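Long-range contact in amidohydrolase (Thermotoga maritima, PDB 3OOQ), which is probably a hydrolase of the amidohydrolase family, possibly acting as an allantoinase on cyclic amide bonds: residues R20-V28 with V36-A45. Residues are numbered along the deposited sequence; the frame is centred on the assembly and turned at random.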
loop_
_atom_site.group_PDB
_atom_site.type_symbol
_atom_site.label_atom_id
_atom_site.label_comp_id
_atom_site.label_asym_id
_atom_site.label_seq_id
_atom_site.Cartn_x
_atom_site.Cartn_y
_atom_site.Cartn_z
ATOM N N ARG F 20 -48.087 38.917 17.253
ATOM C CA ARG F 20 -48.530 38.074 18.361
ATOM C C ARG F 20 -49.669 37.126 17.998
ATOM O O ARG F 20 -50.516 37.470 17.175
ATOM C CB ARG F 20 -48.888 38.934 19.579
ATOM C CG ARG F 20 -47.760 38.943 20.597
ATOM C CD ARG F 20 -47.610 40.270 21.301
ATOM N NE ARG F 20 -46.210 40.495 21.701
ATOM C CZ ARG F 20 -45.747 40.449 22.953
ATOM N NH1 ARG F 20 -44.457 40.664 23.188
ATOM N NH2 ARG F 20 -46.570 40.194 23.970
ATOM N N PRO F 21 -49.694 35.934 18.626
ATOM C CA PRO F 21 -50.747 34.966 18.339
ATOM C C PRO F 21 -52.139 35.466 18.733
ATOM O O PRO F 21 -52.265 36.380 19.552
ATOM C CB PRO F 21 -50.349 33.732 19.176
ATOM C CG PRO F 21 -49.408 34.251 20.227
ATOM C CD PRO F 21 -48.743 35.453 19.652
ATOM N N PHE F 22 -53.171 34.880 18.147
ATOM C CA PHE F 22 -54.552 35.266 18.434
ATOM C C PHE F 22 -55.411 34.091 18.033
ATOM O O PHE F 22 -54.986 33.263 17.218
ATOM C CB PHE F 22 -54.968 36.493 17.610
ATOM C CG PHE F 22 -54.859 36.282 16.122
ATOM C CD1 PHE F 22 -53.629 36.388 15.480
ATOM C CD2 PHE F 22 -55.980 35.942 15.375
ATOM C CE1 PHE F 22 -53.522 36.163 14.108
ATOM C CE2 PHE F 22 -55.895 35.724 14.005
ATOM C CZ PHE F 22 -54.672 35.838 13.363
ATOM N N LYS F 23 -56.609 34.023 18.605
ATOM C CA LYS F 23 -57.620 33.082 18.178
ATOM C C LYS F 23 -58.295 33.646 16.934
ATOM O O LYS F 23 -58.759 34.788 16.934
ATOM C CB LYS F 23 -58.634 32.862 19.309
ATOM C CG LYS F 23 -59.255 31.468 19.330
ATOM C CD LYS F 23 -59.662 31.027 20.749
ATOM C CE LYS F 23 -58.473 30.520 21.583
ATOM N NZ LYS F 23 -58.913 29.939 22.900
ATOM N N GLY F 24 -58.327 32.873 15.854
ATOM C CA GLY F 24 -58.854 33.406 14.607
ATOM C C GLY F 24 -58.681 32.514 13.405
ATOM O O GLY F 24 -58.453 31.310 13.533
ATOM N N ASP F 25 -58.764 33.127 12.232
ATOM C CA ASP F 25 -58.942 32.403 10.981
ATOM C C ASP F 25 -57.860 32.745 9.969
ATOM O O ASP F 25 -57.228 33.821 10.025
ATOM C CB ASP F 25 -60.307 32.726 10.352
ATOM C CG ASP F 25 -61.466 32.623 11.338
ATOM O OD1 ASP F 25 -61.460 31.734 12.213
ATOM O OD2 ASP F 25 -62.406 33.443 11.227
ATOM N N VAL F 26 -57.666 31.826 9.027
ATOM C CA VAL F 26 -56.732 32.034 7.941
ATOM C C VAL F 26 -57.408 31.525 6.673
ATOM O O VAL F 26 -57.860 30.385 6.619
ATOM C CB VAL F 26 -55.377 31.295 8.207
ATOM C CG1 VAL F 26 -54.456 31.362 6.998
ATOM C CG2 VAL F 26 -54.687 31.847 9.456
ATOM N N LEU F 27 -57.468 32.380 5.663
ATOM C CA LEU F 27 -58.054 32.033 4.367
ATOM C C LEU F 27 -56.945 31.869 3.349
ATOM O O LEU F 27 -56.064 32.737 3.220
ATOM C CB LEU F 27 -59.031 33.119 3.889
ATOM C CG LEU F 27 -59.641 33.001 2.482
ATOM C CD1 LEU F 27 -60.569 31.805 2.366
ATOM C CD2 LEU F 27 -60.398 34.282 2.093
ATOM N N VAL F 28 -57.017 30.760 2.621
ATOM C CA VAL F 28 -56.017 30.379 1.652
ATOM C C VAL F 28 -56.698 30.291 0.305
ATOM O O VAL F 28 -57.803 29.729 0.198
ATOM C CB VAL F 28 -55.419 28.981 2.014
ATOM C CG1 VAL F 28 -54.592 28.393 0.863
ATOM C CG2 VAL F 28 -54.593 29.061 3.278
ATOM N N VAL F 36 -55.777 37.000 6.958
ATOM C CA VAL F 36 -55.440 36.561 8.311
ATOM C C VAL F 36 -56.161 37.442 9.322
ATOM O O VAL F 36 -56.053 38.675 9.275
ATOM C CB VAL F 36 -53.923 36.668 8.579
ATOM C CG1 VAL F 36 -53.591 36.316 10.036
ATOM C CG2 VAL F 36 -53.139 35.776 7.621
ATOM N N GLY F 37 -56.900 36.830 10.239
ATOM C CA GLY F 37 -57.564 37.622 11.268
ATOM C C GLY F 37 -58.695 36.973 12.020
ATOM O O GLY F 37 -58.962 35.778 11.871
ATOM N N GLU F 38 -59.368 37.811 12.806
ATOM C CA GLU F 38 -60.389 37.438 13.790
ATOM C C GLU F 38 -61.582 36.614 13.286
ATOM O O GLU F 38 -61.854 35.516 13.811
ATOM C CB GLU F 38 -60.929 38.721 14.428
ATOM C CG GLU F 38 -61.307 38.601 15.891
ATOM C CD GLU F 38 -60.145 38.901 16.819
ATOM O OE1 GLU F 38 -58.983 38.650 16.426
ATOM O OE2 GLU F 38 -60.402 39.386 17.941
ATOM N N ASN F 39 -62.307 37.156 12.307
ATOM C CA ASN F 39 -63.599 36.588 11.887
ATOM C C ASN F 39 -63.792 36.593 10.371
ATOM O O ASN F 39 -64.623 37.336 9.842
ATOM C CB ASN F 39 -64.775 37.340 12.559
ATOM C CG ASN F 39 -65.207 36.708 13.874
ATOM O OD1 ASN F 39 -65.071 37.305 14.945
ATOM N ND2 ASN F 39 -65.732 35.491 13.799
ATOM N N ILE F 40 -63.027 35.761 9.672
ATOM C CA ILE F 40 -63.135 35.690 8.217
ATOM C C ILE F 40 -64.332 34.832 7.802
ATOM O O ILE F 40 -64.576 33.779 8.390
ATOM C CB ILE F 40 -61.830 35.155 7.565
ATOM C CG1 ILE F 40 -60.631 36.016 7.993
ATOM C CG2 ILE F 40 -61.963 35.130 6.049
ATOM C CD1 ILE F 40 -59.271 35.460 7.584
ATOM N N GLU F 41 -65.083 35.308 6.809
ATOM C CA GLU F 41 -66.159 34.529 6.169
ATOM C C GLU F 41 -65.911 34.458 4.672
ATOM O O GLU F 41 -65.511 35.445 4.060
ATOM C CB GLU F 41 -67.543 35.146 6.447
ATOM C CG GLU F 41 -68.506 34.260 7.258
ATOM C CD GLU F 41 -68.064 34.038 8.704
ATOM O OE1 GLU F 41 -67.619 35.016 9.352
ATOM O OE2 GLU F 41 -68.165 32.889 9.194
ATOM N N ASP F 42 -66.122 33.284 4.087
ATOM C CA ASP F 42 -66.034 33.117 2.635
ATOM C C ASP F 42 -66.966 31.999 2.193
ATOM O O ASP F 42 -66.788 30.841 2.590
ATOM C CB ASP F 42 -64.594 32.867 2.158
ATOM C CG ASP F 42 -64.428 33.051 0.643
ATOM O OD1 ASP F 42 -64.913 32.199 -0.138
ATOM O OD2 ASP F 42 -63.797 34.048 0.232
ATOM N N PRO F 43 -67.964 32.352 1.362
ATOM C CA PRO F 43 -69.097 31.472 1.046
ATOM C C PRO F 43 -68.702 30.245 0.231
ATOM O O PRO F 43 -69.356 29.203 0.319
ATOM C CB PRO F 43 -70.026 32.382 0.226
ATOM C CG PRO F 43 -69.111 33.401 -0.396
ATOM C CD PRO F 43 -68.024 33.629 0.617
ATOM N N ASP F 44 -67.633 30.379 -0.545
ATOM C CA ASP F 44 -67.194 29.331 -1.461
ATOM C C ASP F 44 -66.141 28.413 -0.832
ATOM O O ASP F 44 -66.050 27.227 -1.179
ATOM C CB ASP F 44 -66.652 29.975 -2.748
ATOM C CG ASP F 44 -67.618 30.998 -3.342
ATOM O OD1 ASP F 44 -68.835 30.700 -3.402
ATOM O OD2 ASP F 44 -67.160 32.097 -3.745
ATOM N N ALA F 45 -65.359 28.970 0.095
ATOM C CA ALA F 45 -64.261 28.255 0.754
ATOM C C ALA F 45 -64.706 27.005 1.514
ATOM O O ALA F 45 -65.697 27.039 2.244
ATOM C CB ALA F 45 -63.517 29.198 1.700
HETATM O O HOH W 1 -62.800 32.182 14.231
#
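L27 and I40 form the apolar centre, CB of L27 lying 4.2 Å from CG2 of I40. Beyond them CD1 of L27 reaches CB of A45 at 4.0 Å, while its CD2 approaches the carboxylate of D42, whose side chain runs nearly at right angles to that of L27. The extended I40 side chain, with CG1 beside the backbone N (chi1 -56°), lays CD1 on the D25 backbone, 3.6 Å from D25 O. A second apolar patch lies on the other face of the sheet, where CG1 of V36 meets the edge of the F22 ring, 3.5 Å from CZ. The same ring approaches the backbone of G37 obliquely through CE2.

Between the patches, D25 and G37 make an antiparallel hydrogen-bonded pair, with D25 N to G37 O at 2.7 Å and a nearly straight return bond from G37 N to D25 O (175°); V26 and V36 follow as the non-hydrogen-bonded pair. The D25 side chain fastens the loop after the strand: OD2 accepts I40 N at 2.9 Å through its anti lone pair, on a rather bent bond (137°), and also forms a salt bridge with K10. D25 OD1 accepts from N11 N and from a water, which also donates weakly to E38 O. Further along, D42 OD1 accepts D44 N, forming an Asx turn, and A45 N, completing an Asx motif; both bonds are long and come from opposite faces of the carboxylate plane.

The contact joins the two strands of the 24-29/32-37 hairpin, probably part of the small beta domain beside the TIM-like barrel, as in other amidohydrolases, and wraps the chain leaving it across one face. Within this chain, strand 32-37 is outermost in a four-stranded mixed sheet; 24-29 also pairs with 7-10, whose L8 packs against L27, I40 and A45.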